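Local atomic coordinates of Mlr6093 protein (Mesorhizobium loti, PDB entry 2QJ8), a protein that probably acts as a zinc-dependent hydrolase of the aspartoacylase and succinylglutamate desuccinylase family, cleaving ester bonds or linear amides. Residues A[80-85]-A[131-136]; A[193-196]-A[201-204]. All coordinates share one frame; numbering follows the deposited sequence.

Contact 1. Residues A[80-85]-A[131-136]; sequences RIIIVP and LPVVDT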
loop_
_atom_site.group_PDB
_atom_site.type_symbol
_atom_site.label_atom_id
_atom_site.label_comp_id
_atom_site.label_asym_id
_atom_site.label_seq_id
_atom_site.Cartn_x
_atom_site.Cartn_y
_atom_site.Cartn_z
ATOM N N ARG A 80 -23.952 7.808 24.040
ATOM C CA ARG A 80 -24.072 8.231 22.672
ATOM C C ARG A 80 -22.738 8.033 21.923
ATOM O O ARG A 80 -21.702 8.462 22.388
ATOM C CB ARG A 80 -24.517 9.703 22.586
ATOM C CG ARG A 80 -24.931 10.136 21.137
ATOM C CD ARG A 80 -25.044 11.649 21.032
ATOM N NE ARG A 80 -26.242 12.140 21.690
ATOM C CZ ARG A 80 -26.440 13.368 22.176
ATOM N NH1 ARG A 80 -25.490 14.306 22.183
ATOM N NH2 ARG A 80 -27.624 13.635 22.727
ATOM N N ILE A 81 -22.815 7.379 20.764
ATOM C CA ILE A 81 -21.673 7.139 19.877
ATOM C C ILE A 81 -21.987 7.751 18.534
ATOM O O ILE A 81 -23.006 7.428 17.914
ATOM C CB ILE A 81 -21.337 5.636 19.695
ATOM C CG1 ILE A 81 -21.002 5.024 21.048
ATOM C CG2 ILE A 81 -20.136 5.508 18.694
ATOM C CD1 ILE A 81 -20.806 3.500 21.055
ATOM N N ILE A 82 -21.143 8.688 18.107
ATOM C CA ILE A 82 -21.279 9.323 16.813
ATOM C C ILE A 82 -20.126 8.771 15.955
ATOM O O ILE A 82 -19.020 8.619 16.448
ATOM C CB ILE A 82 -21.168 10.899 16.902
ATOM C CG1 ILE A 82 -22.221 11.499 17.857
ATOM C CG2 ILE A 82 -21.316 11.497 15.539
ATOM C CD1 ILE A 82 -22.002 13.043 18.152
ATOM N N ILE A 83 -20.402 8.439 14.688
ATOM C CA ILE A 83 -19.370 7.910 13.768
ATOM C C ILE A 83 -19.403 8.620 12.430
ATOM O O ILE A 83 -20.491 8.775 11.846
ATOM C CB ILE A 83 -19.506 6.368 13.499
ATOM C CG1 ILE A 83 -19.499 5.567 14.806
ATOM C CG2 ILE A 83 -18.355 5.863 12.598
ATOM C CD1 ILE A 83 -19.817 4.027 14.677
ATOM N N VAL A 84 -18.219 9.080 11.985
ATOM C CA VAL A 84 -18.026 9.709 10.662
ATOM C C VAL A 84 -16.939 8.864 9.969
ATOM O O VAL A 84 -15.747 9.078 10.180
ATOM C CB VAL A 84 -17.731 11.235 10.737
ATOM C CG1 VAL A 84 -16.691 11.565 11.777
ATOM C CG2 VAL A 84 -17.363 11.798 9.356
ATOM N N PRO A 85 -17.359 7.836 9.163
ATOM C CA PRO A 85 -16.353 6.935 8.580
ATOM C C PRO A 85 -15.306 7.524 7.677
ATOM O O PRO A 85 -14.194 7.012 7.707
ATOM C CB PRO A 85 -17.202 5.824 7.870
ATOM C CG PRO A 85 -18.509 5.881 8.592
ATOM C CD PRO A 85 -18.703 7.383 8.753
ATOM N N LEU A 131 -17.538 17.857 18.204
ATOM C CA LEU A 131 -16.628 17.910 19.350
ATOM C C LEU A 131 -17.241 18.361 20.667
ATOM O O LEU A 131 -16.903 17.783 21.692
ATOM C CB LEU A 131 -15.369 18.726 19.040
ATOM C CG LEU A 131 -14.493 18.197 17.912
ATOM C CD1 LEU A 131 -13.192 18.986 17.932
ATOM C CD2 LEU A 131 -14.241 16.708 18.048
ATOM N N PRO A 132 -18.137 19.381 20.648
ATOM C CA PRO A 132 -18.709 19.824 21.927
ATOM C C PRO A 132 -19.620 18.799 22.667
ATOM O O PRO A 132 -19.776 18.903 23.882
ATOM C CB PRO A 132 -19.485 21.087 21.545
ATOM C CG PRO A 132 -18.885 21.529 20.224
ATOM C CD PRO A 132 -18.639 20.220 19.540
ATOM N N VAL A 133 -20.140 17.806 21.956
ATOM C CA VAL A 133 -20.998 16.800 22.547
ATOM C C VAL A 133 -20.298 15.492 22.938
ATOM O O VAL A 133 -20.977 14.564 23.396
ATOM C CB VAL A 133 -22.227 16.550 21.659
ATOM C CG1 VAL A 133 -22.849 17.884 21.319
ATOM C CG2 VAL A 133 -21.886 15.774 20.375
ATOM N N VAL A 134 -18.967 15.408 22.790
ATOM C CA VAL A 134 -18.245 14.195 23.172
ATOM C C VAL A 134 -17.092 14.444 24.146
ATOM O O VAL A 134 -16.492 15.498 24.153
ATOM C CB VAL A 134 -17.794 13.364 21.937
ATOM C CG1 VAL A 134 -19.032 12.996 21.083
ATOM C CG2 VAL A 134 -16.740 14.112 21.100
ATOM N N ASP A 135 -16.835 13.460 25.000
ATOM C CA ASP A 135 -15.728 13.491 25.947
ATOM C C ASP A 135 -14.519 12.682 25.466
ATOM O O ASP A 135 -13.432 12.839 26.024
ATOM C CB ASP A 135 -16.171 12.923 27.291
ATOM C CG ASP A 135 -17.246 13.789 27.991
ATOM O OD1 ASP A 135 -17.145 15.030 27.920
ATOM O OD2 ASP A 135 -18.168 13.215 28.629
ATOM N N THR A 136 -14.711 11.829 24.464
ATOM C CA THR A 136 -13.689 10.877 23.992
ATOM C C THR A 136 -13.765 10.871 22.483
ATOM O O THR A 136 -14.849 10.935 21.915
ATOM C CB THR A 136 -13.937 9.447 24.601
ATOM O OG1 THR A 136 -13.957 9.532 26.028
ATOM C CG2 THR A 136 -12.857 8.408 24.196
#
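Ile82 and Val133 make the apolar part of this contact: the CD1 methyl of Ile82 stands 3.5 Å from CG2 of Val133, the two side chains crossing at about a right angle. The same CD1 also comes within 4.2 Å of CG1 of Val134, so one isoleucine tip bridges two consecutive valines. Ile82 gets there with CG1 set anti to its own carbonyl carbon (chi1 -58°) and CD1 stretched out beyond it (chi2 171°).

The polar neighbour is Arg80, two residues back on the same side of the strand. Its chain bends at chi3 (-74°), and its guanidinium presents an edge to Val133, with NH1 of Arg80 4.0 Å from CB of Val133 and that carbon lying close to the guanidinium plane. This is van der Waals contact alone; the charge is answered by a salt bridge from NH2 to Asp13. No hydrogen bond joins the two segments.

Strand 79-84 of the catalytic domain thus meets the 3-10 turn and loop that lead from helix 118-129 into strand 136-144. Leu12 touches both Ile82 and Val133, while Ile81 and Ile83 point to the other face of the strand, where Ile83 packs on helix 60-75.

Contact 2. Residues A[193-196]-A[201-204]; sequences TLVH and TFIC
Leu194 and Phe202 meet where helix 190-197 packs against the strand that follows it, 201-208, in a catalytic domain of the M14-like zinc carboxypeptidase fold to which the aspartoacylase family belongs. Phe202 is the side chain to follow. Its CB points at the helix and lies 3.8 Å from CG2 of Val195, the two side chains crossing at about a right angle. From there CG runs anti to the backbone N (chi1 -180°), carrying the ring away from Val195 and turning one face to Leu194. CG of Phe202 is itself 3.8 Å from CD2 of Leu194. One bond further, CD1 of Phe202 makes the closest approach, 3.4 Å to CD2 of Leu194, and CE1 follows at 3.7 Å.

CD2 of Leu194 therefore sits over one ring face, displaced toward the rim on the CD1 side. This is a CH-pi contact, the line from ring centroid to methyl running 28° off the ring normal. Val195 touches CB at the root of the side chain while Leu194 covers one face of the ring, so neighbouring helix residues meet successive parts of one phenylalanine.

Met190 and Phe191, earlier in the helix, also touch Phe202, and Val137 of strand 136-144 lies against both Leu194 and Phe202. At the other branch of Leu194, its CD1 methyl packs against CD1 of Leu131.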
loop_
_atom_site.group_PDB
_atom_site.type_symbol
_atom_site.label_atom_id
_atom_site.label_comp_id
_atom_site.label_asym_id
_atom_site.label_seq_id
_atom_site.Cartn_x
_atom_site.Cartn_y
_atom_site.Cartn_z
ATOM N N THR A 193 -6.021 20.437 19.989
ATOM C CA THR A 193 -7.412 20.837 20.223
ATOM C C THR A 193 -8.115 19.988 21.274
ATOM O O THR A 193 -8.603 20.504 22.265
ATOM C CB THR A 193 -8.214 20.822 18.874
ATOM O OG1 THR A 193 -7.714 21.886 18.066
ATOM C CG2 THR A 193 -9.698 21.056 19.117
ATOM N N LEU A 194 -8.084 18.682 21.087
ATOM C CA LEU A 194 -8.785 17.758 21.969
ATOM C C LEU A 194 -8.118 17.538 23.306
ATOM O O LEU A 194 -8.768 17.543 24.350
ATOM C CB LEU A 194 -8.983 16.410 21.285
ATOM C CG LEU A 194 -10.058 16.281 20.206
ATOM C CD1 LEU A 194 -10.194 17.524 19.374
ATOM C CD2 LEU A 194 -9.714 15.056 19.376
ATOM N N VAL A 195 -6.827 17.306 23.256
ATOM C CA VAL A 195 -6.026 17.061 24.451
ATOM C C VAL A 195 -5.746 18.325 25.260
ATOM O O VAL A 195 -6.176 18.436 26.408
ATOM C CB VAL A 195 -4.678 16.364 24.090
ATOM C CG1 VAL A 195 -3.783 16.147 25.344
ATOM C CG2 VAL A 195 -4.956 15.052 23.355
ATOM N N HIS A 196 -5.031 19.278 24.685
ATOM C CA HIS A 196 -4.606 20.423 25.472
ATOM C C HIS A 196 -5.691 21.460 25.701
ATOM O O HIS A 196 -5.908 21.883 26.842
ATOM C CB HIS A 196 -3.349 21.095 24.894
ATOM C CG HIS A 196 -2.149 20.201 24.848
ATOM N ND1 HIS A 196 -1.756 19.415 25.910
ATOM C CD2 HIS A 196 -1.245 19.982 23.865
ATOM C CE1 HIS A 196 -0.676 18.733 25.574
ATOM N NE2 HIS A 196 -0.344 19.061 24.337
ATOM N N THR A 201 -10.156 12.822 26.211
ATOM C CA THR A 201 -9.482 11.547 25.930
ATOM C C THR A 201 -9.427 11.411 24.424
ATOM O O THR A 201 -10.455 11.410 23.773
ATOM C CB THR A 201 -10.233 10.389 26.553
ATOM O OG1 THR A 201 -10.227 10.588 27.962
ATOM C CG2 THR A 201 -9.563 9.012 26.198
ATOM N N PHE A 202 -8.221 11.431 23.856
ATOM C CA PHE A 202 -8.042 11.278 22.425
ATOM C C PHE A 202 -7.220 10.017 22.192
ATOM O O PHE A 202 -6.085 9.934 22.679
ATOM C CB PHE A 202 -7.346 12.506 21.863
ATOM C CG PHE A 202 -7.109 12.468 20.374
ATOM C CD1 PHE A 202 -8.115 12.056 19.481
ATOM C CD2 PHE A 202 -5.905 12.924 19.846
ATOM C CE1 PHE A 202 -7.916 12.047 18.113
ATOM C CE2 PHE A 202 -5.693 12.932 18.456
ATOM C CZ PHE A 202 -6.705 12.481 17.588
ATOM N N ILE A 203 -7.802 9.058 21.462
ATOM C CA ILE A 203 -7.194 7.751 21.172
ATOM C C ILE A 203 -7.036 7.564 19.658
ATOM O O ILE A 203 -7.964 7.780 18.893
ATOM C CB ILE A 203 -7.986 6.614 21.876
ATOM C CG1 ILE A 203 -7.796 6.746 23.393
ATOM C CG2 ILE A 203 -7.500 5.267 21.477
ATOM C CD1 ILE A 203 -8.610 5.781 24.166
ATOM N N CYS A 204 -5.809 7.220 19.251
ATOM C CA CYS A 204 -5.449 7.054 17.863
ATOM C C CYS A 204 -4.977 5.618 17.610
ATOM O O CYS A 204 -3.919 5.233 18.102
ATOM C CB CYS A 204 -4.350 8.073 17.573
ATOM S SG CYS A 204 -3.980 8.299 15.878
#

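In the fold
Contact 2 is the more deeply placed, its centre about 11 Å from that of the chain against 15 Å for contact 1, which is only partly buried. Both rest on the same sheet, through strand 79-84 in contact 1 and strand 201-208 in contact 2, yet they differ in chemistry: contact 1 mixes methyl packing with the edge of an arginine guanidinium, whereas contact 2 is wholly apolar and built on an aromatic ring. Their centres are about 12 Å apart. The 131-136 segment joins them, for Asp135 O probably accepts a hydrogen bond from Thr201 N, where strands 136-144 and 201-208 run parallel, and Leu131 also reaches Thr193 on the helix.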